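Local coordinates for protein dITP/XTP pyrophosphatase (Staphylococcus aureus, PDB 4BNQ) that probably hydrolyses non-canonical purine nucleoside triphosphates such as XTP, dITP and ITP to monophosphate and diphosphate, keeping them out of DNA and RNA, at residues K143-N147 with T163-S168; I50-E54 with E127-F131. All blocks are in the same frame, centred on the assembly; numbering follows the deposited sequence.

Contact 1. Residues K143-N147 with T163-S168; sequences KYGEN and TMAQLS
Tyr144, Asn147, Thr163 and Ala165 bring together two loops of the Ham1 fold: the loop that leaves strand 126-139 lies across a single 3-10 turn, residues 164-166, just ahead of helix 169-175. Three hydrogen bonds cross between them. Thr163 OG1 donates to Tyr144 O over 2.7 Å, coming from above the carbonyl plane; a chi1 of 67° turns the hydroxyl to this bond and leaves the methyl CG2 to rest 3.9 Å from Tyr144 CB. Asn147 N meets a lone pair of Ala165 O in the carbonyl plane, at 3.1 Å. The third bond comes from the side chain of Asn147, which thus spans the end of the turn with main chain and side chain together.

Close packing fills in between. The methyl of Ala165 is wedged between two loop carbonyls, 3.1 Å from Asn147 O and 3.6 Å from Tyr144 O. Gly145, with its positive phi, lets the loop pass close to the turn, its CA 3.8 Å from Ala165 O and beside the CG of Gln166.

Alongside the turn, the extended Gln166 side chain brings OE1 to Thr163 N at 2.9 Å, the donor tilted from the amide carbonyl plane. Ala165 also touches Asp152, a predicted substrate-binding residue, and Ser168 caps the following helix through Gln171 N. Asn147 ND2 reaches Leu167 O at 3.1 Å with an N-H...O angle of 161°, the oxygen near the amide plane but ND2 itself 48° above the Leu167 carbonyl plane.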
loop_
_atom_site.group_PDB
_atom_site.type_symbol
_atom_site.label_atom_id
_atom_site.label_comp_id
_atom_site.label_asym_id
_atom_site.label_seq_id
_atom_site.Cartn_x
_atom_site.Cartn_y
_atom_site.Cartn_z
ATOM N N LYS A 143 5.842 22.976 -12.008
ATOM C CA LYS A 143 4.537 22.717 -11.407
ATOM C C LYS A 143 3.527 22.359 -12.486
ATOM O O LYS A 143 3.351 23.112 -13.451
ATOM C CB LYS A 143 4.079 23.940 -10.609
ATOM C CG LYS A 143 5.095 24.390 -9.554
ATOM C CD LYS A 143 4.607 25.584 -8.795
ATOM C CE LYS A 143 3.315 25.267 -8.086
ATOM N NZ LYS A 143 2.718 26.500 -7.495
ATOM N N TYR A 144 2.880 21.203 -12.345
ATOM C CA TYR A 144 1.873 20.778 -13.324
ATOM C C TYR A 144 0.559 20.451 -12.630
ATOM O O TYR A 144 0.545 19.699 -11.653
ATOM C CB TYR A 144 2.339 19.536 -14.100
ATOM C CG TYR A 144 3.617 19.681 -14.908
ATOM C CD1 TYR A 144 4.863 19.675 -14.291
ATOM C CD2 TYR A 144 3.581 19.785 -16.288
ATOM C CE1 TYR A 144 6.040 19.797 -15.028
ATOM C CE2 TYR A 144 4.755 19.903 -17.035
ATOM C CZ TYR A 144 5.977 19.903 -16.398
ATOM O OH TYR A 144 7.143 20.018 -17.134
ATOM N N GLY A 145 -0.548 20.981 -13.140
ATOM C CA GLY A 145 -1.843 20.782 -12.496
ATOM C C GLY A 145 -2.032 21.768 -11.366
ATOM O O GLY A 145 -1.097 22.500 -11.021
ATOM N N GLU A 146 -3.225 21.806 -10.779
ATOM C CA GLU A 146 -3.471 22.747 -9.687
ATOM C C GLU A 146 -4.418 22.199 -8.616
ATOM O O GLU A 146 -4.831 22.934 -7.742
ATOM C CB GLU A 146 -4.020 24.063 -10.239
ATOM C CG GLU A 146 -5.421 23.919 -10.779
ATOM C CD GLU A 146 -5.943 25.180 -11.432
ATOM O OE1 GLU A 146 -5.875 26.264 -10.808
ATOM O OE2 GLU A 146 -6.443 25.084 -12.569
ATOM N N ASN A 147 -4.763 20.914 -8.686
ATOM C CA ASN A 147 -5.526 20.279 -7.611
ATOM C C ASN A 147 -4.618 19.914 -6.444
ATOM O O ASN A 147 -3.393 20.021 -6.543
ATOM C CB ASN A 147 -6.229 19.004 -8.100
ATOM C CG ASN A 147 -7.337 19.284 -9.093
ATOM O OD1 ASN A 147 -7.945 20.361 -9.082
ATOM N ND2 ASN A 147 -7.610 18.309 -9.963
ATOM N N THR A 163 1.344 14.311 -12.459
ATOM C CA THR A 163 1.688 14.732 -11.104
ATOM C C THR A 163 0.467 14.566 -10.212
ATOM O O THR A 163 -0.658 14.542 -10.700
ATOM C CB THR A 163 2.145 16.192 -11.011
ATOM O OG1 THR A 163 1.038 17.055 -11.305
ATOM C CG2 THR A 163 3.317 16.478 -11.962
ATOM N N MET A 164 0.701 14.482 -8.906
ATOM C CA MET A 164 -0.360 14.367 -7.931
ATOM C C MET A 164 -1.390 15.487 -8.152
ATOM O O MET A 164 -2.586 15.225 -8.116
ATOM C CB MET A 164 0.250 14.393 -6.520
ATOM C CG MET A 164 -0.450 13.538 -5.456
ATOM S SD MET A 164 -0.597 11.762 -5.750
ATOM C CE MET A 164 0.706 11.181 -4.672
ATOM N N ALA A 165 -0.950 16.712 -8.447
ATOM C CA ALA A 165 -1.910 17.821 -8.657
ATOM C C ALA A 165 -2.718 17.719 -9.958
ATOM O O ALA A 165 -3.712 18.425 -10.158
ATOM C CB ALA A 165 -1.232 19.170 -8.573
ATOM N N GLN A 166 -2.298 16.852 -10.856
ATOM C CA GLN A 166 -3.050 16.699 -12.085
ATOM C C GLN A 166 -4.243 15.753 -11.899
ATOM O O GLN A 166 -5.188 15.770 -12.691
ATOM C CB GLN A 166 -2.142 16.173 -13.190
ATOM C CG GLN A 166 -1.255 17.211 -13.833
ATOM C CD GLN A 166 -0.416 16.600 -14.951
ATOM O OE1 GLN A 166 0.677 16.079 -14.708
ATOM N NE2 GLN A 166 -0.941 16.638 -16.180
ATOM N N LEU A 167 -4.191 14.923 -10.862
ATOM C CA LEU A 167 -5.216 13.907 -10.645
ATOM C C LEU A 167 -6.468 14.552 -10.062
ATOM O O LEU A 167 -6.379 15.508 -9.290
ATOM C CB LEU A 167 -4.714 12.856 -9.656
ATOM C CG LEU A 167 -3.412 12.128 -9.973
ATOM C CD1 LEU A 167 -3.041 11.199 -8.813
ATOM C CD2 LEU A 167 -3.541 11.351 -11.285
ATOM N N SER A 168 -7.633 14.027 -10.422
ATOM C CA SER A 168 -8.883 14.441 -9.788
ATOM C C SER A 168 -8.810 14.056 -8.324
ATOM O O SER A 168 -8.010 13.197 -7.953
ATOM C CB SER A 168 -10.075 13.732 -10.438
ATOM O OG SER A 168 -10.080 12.346 -10.118
#

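Contact 2. Residues I50-E54 with E127-F131; sequences ILKSE and ETKVF. With PO4 (phosphate ion), chain C.
Ile50, Glu54 and Thr128 join helix 45-60 to strand 126-139 in an alpha-on-beta arrangement, the helix lying over the long antiparallel sheet of the Ham1 fold. The axes of the two segments come within 9.6 Å, their directions 134° apart. Ile50 provides the apolar part: its CG1 lies 3.8 Å from Val130 CG1, and CD1 follows at 4.0 Å from the same methyl. Thr128 CG2, two residues earlier in the strand, approaches the same Ile50 CG1 at 4.1 Å. One turn on in the helix, Glu54 supplies the polar part, reaching the strand with its chain extended beyond CG.

The second shell lies mainly on strand 112-123. Ser122 OG is hydrogen-bonded to Thr128 OG1 and also to Ser53 OG, linking the hydroxyls of strand and helix, while Ser120 touches both Thr128 and Val130. Away from this contact the helix serves the predicted active site. Lys52 NZ forms a salt bridge with Asp68, the predicted proton acceptor, and lies 2.4 Å from phosphate O3, too short for its exact length to be trusted; Ser8, Asn9 and Lys13 also hold this ion, which is probably from the crystallisation liquor. On the strand, Lys129 pairs with Glu190 of the second subunit.

At a chi1 of -65°, Thr128 turns its methyl CG2 to Ile50 and its hydroxyl to the Glu54 carboxylate, where OG1 donates to OE2 in a very short hydrogen bond of 2.5 Å.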
loop_
_atom_site.group_PDB
_atom_site.type_symbol
_atom_site.label_atom_id
_atom_site.label_comp_id
_atom_site.label_asym_id
_atom_site.label_seq_id
_atom_site.Cartn_x
_atom_site.Cartn_y
_atom_site.Cartn_z
ATOM N N ILE A 50 1.576 11.216 16.668
ATOM C CA ILE A 50 1.190 10.832 18.017
ATOM C C ILE A 50 0.942 12.057 18.903
ATOM O O ILE A 50 -0.023 12.101 19.671
ATOM C CB ILE A 50 2.272 9.945 18.667
ATOM C CG1 ILE A 50 2.309 8.571 17.984
ATOM C CG2 ILE A 50 2.018 9.798 20.166
ATOM C CD1 ILE A 50 3.371 7.626 18.542
ATOM N N LEU A 51 1.804 13.057 18.797
ATOM C CA LEU A 51 1.640 14.248 19.615
ATOM C C LEU A 51 0.307 14.915 19.271
ATOM O O LEU A 51 -0.426 15.358 20.152
ATOM C CB LEU A 51 2.822 15.223 19.419
ATOM C CG LEU A 51 4.198 14.846 19.993
ATOM C CD1 LEU A 51 5.295 15.718 19.377
ATOM C CD2 LEU A 51 4.223 14.994 21.506
ATOM N N LYS A 52 -0.031 14.971 17.990
ATOM C CA LYS A 52 -1.275 15.640 17.618
ATOM C C LYS A 52 -2.511 14.856 18.042
ATOM O O LYS A 52 -3.427 15.435 18.627
ATOM C CB LYS A 52 -1.292 16.021 16.128
ATOM C CG LYS A 52 -0.316 17.187 15.792
ATOM C CD LYS A 52 -0.236 17.501 14.291
ATOM C CE LYS A 52 0.467 16.389 13.525
ATOM N NZ LYS A 52 0.846 16.809 12.150
ATOM N N SER A 53 -2.533 13.545 17.785
ATOM C CA SER A 53 -3.724 12.754 18.102
ATOM C C SER A 53 -3.955 12.662 19.606
ATOM O O SER A 53 -5.088 12.805 20.075
ATOM C CB SER A 53 -3.654 11.349 17.498
ATOM O OG SER A 53 -2.547 10.655 18.021
ATOM N N GLU A 54 -2.885 12.430 20.365
ATOM C CA GLU A 54 -3.012 12.347 21.819
ATOM C C GLU A 54 -3.484 13.666 22.426
ATOM O O GLU A 54 -4.321 13.680 23.338
ATOM C CB GLU A 54 -1.717 11.830 22.457
ATOM C CG GLU A 54 -1.540 10.355 22.162
ATOM C CD GLU A 54 -0.362 9.709 22.868
ATOM O OE1 GLU A 54 0.478 10.434 23.460
ATOM O OE2 GLU A 54 -0.262 8.460 22.798
ATOM N N GLU A 127 -4.520 2.319 23.685
ATOM C CA GLU A 127 -3.185 2.874 23.494
ATOM C C GLU A 127 -3.123 3.437 22.086
ATOM O O GLU A 127 -3.795 2.939 21.180
ATOM C CB GLU A 127 -2.116 1.798 23.643
ATOM C CG GLU A 127 -1.865 1.373 25.074
ATOM C CD GLU A 127 -0.765 0.333 25.177
ATOM O OE1 GLU A 127 -0.031 0.136 24.180
ATOM O OE2 GLU A 127 -0.636 -0.289 26.253
ATOM N N THR A 128 -2.320 4.469 21.891
ATOM C CA THR A 128 -2.219 5.067 20.573
ATOM C C THR A 128 -1.680 4.076 19.551
ATOM O O THR A 128 -0.742 3.324 19.835
ATOM C CB THR A 128 -1.340 6.301 20.597
ATOM O OG1 THR A 128 -1.971 7.300 21.415
ATOM C CG2 THR A 128 -1.153 6.835 19.186
ATOM N N LYS A 129 -2.277 4.067 18.360
ATOM C CA LYS A 129 -1.818 3.179 17.302
ATOM C C LYS A 129 -1.469 3.963 16.017
ATOM O O LYS A 129 -2.171 4.918 15.653
ATOM C CB LYS A 129 -2.869 2.086 17.061
ATOM C CG LYS A 129 -2.364 0.945 16.198
ATOM C CD LYS A 129 -0.940 0.502 16.578
ATOM C CE LYS A 129 -0.312 -0.355 15.461
ATOM N NZ LYS A 129 -1.126 -1.560 15.106
ATOM N N VAL A 130 -0.374 3.577 15.355
ATOM C CA VAL A 130 0.113 4.283 14.164
ATOM C C VAL A 130 0.117 3.414 12.906
ATOM O O VAL A 130 0.352 2.205 12.981
ATOM C CB VAL A 130 1.543 4.833 14.370
ATOM C CG1 VAL A 130 1.551 5.843 15.487
ATOM C CG2 VAL A 130 2.518 3.691 14.671
ATOM N N PHE A 131 -0.124 4.040 11.751
ATOM C CA PHE A 131 -0.138 3.341 10.465
ATOM C C PHE A 131 0.565 4.158 9.379
ATOM O O PHE A 131 0.295 5.352 9.222
ATOM C CB PHE A 131 -1.573 3.082 10.025
ATOM C CG PHE A 131 -2.429 2.455 11.086
ATOM C CD1 PHE A 131 -3.066 3.235 12.041
ATOM C CD2 PHE A 131 -2.606 1.088 11.128
ATOM C CE1 PHE A 131 -3.867 2.654 13.008
ATOM C CE2 PHE A 131 -3.402 0.510 12.105
ATOM C CZ PHE A 131 -4.030 1.284 13.036
HETATM P P PO4 C . -1.107 19.258 10.390
HETATM O O1 PO4 C . -1.820 17.945 10.060
HETATM O O2 PO4 C . -0.570 19.875 9.120
HETATM O O3 PO4 C . 0.056 18.960 11.319
HETATM O O4 PO4 C . -2.054 20.212 11.062
#

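How the contacts relate
Contact 2 closes along the chain before contact 1 opens, and strand 126-139 links them: it carries residues 127-131 near its start and runs out into the loop holding 143-147. The two lie on opposite sides of the chain's centre, their own centres 30 Å apart and their nearest atoms about 15 Å apart, so they do not touch. Helix 45-60 meets the sheet in one; in the other, the loops beside the short strands 155-157 and 162-163 come together. Contact 1 touches the predicted substrate residues Asp152 and Lys172, while in contact 2 the helix segment reaches Asp68 through Lys52, on a side not facing the strand, consistent with a substrate site drawing on both parts of the fold.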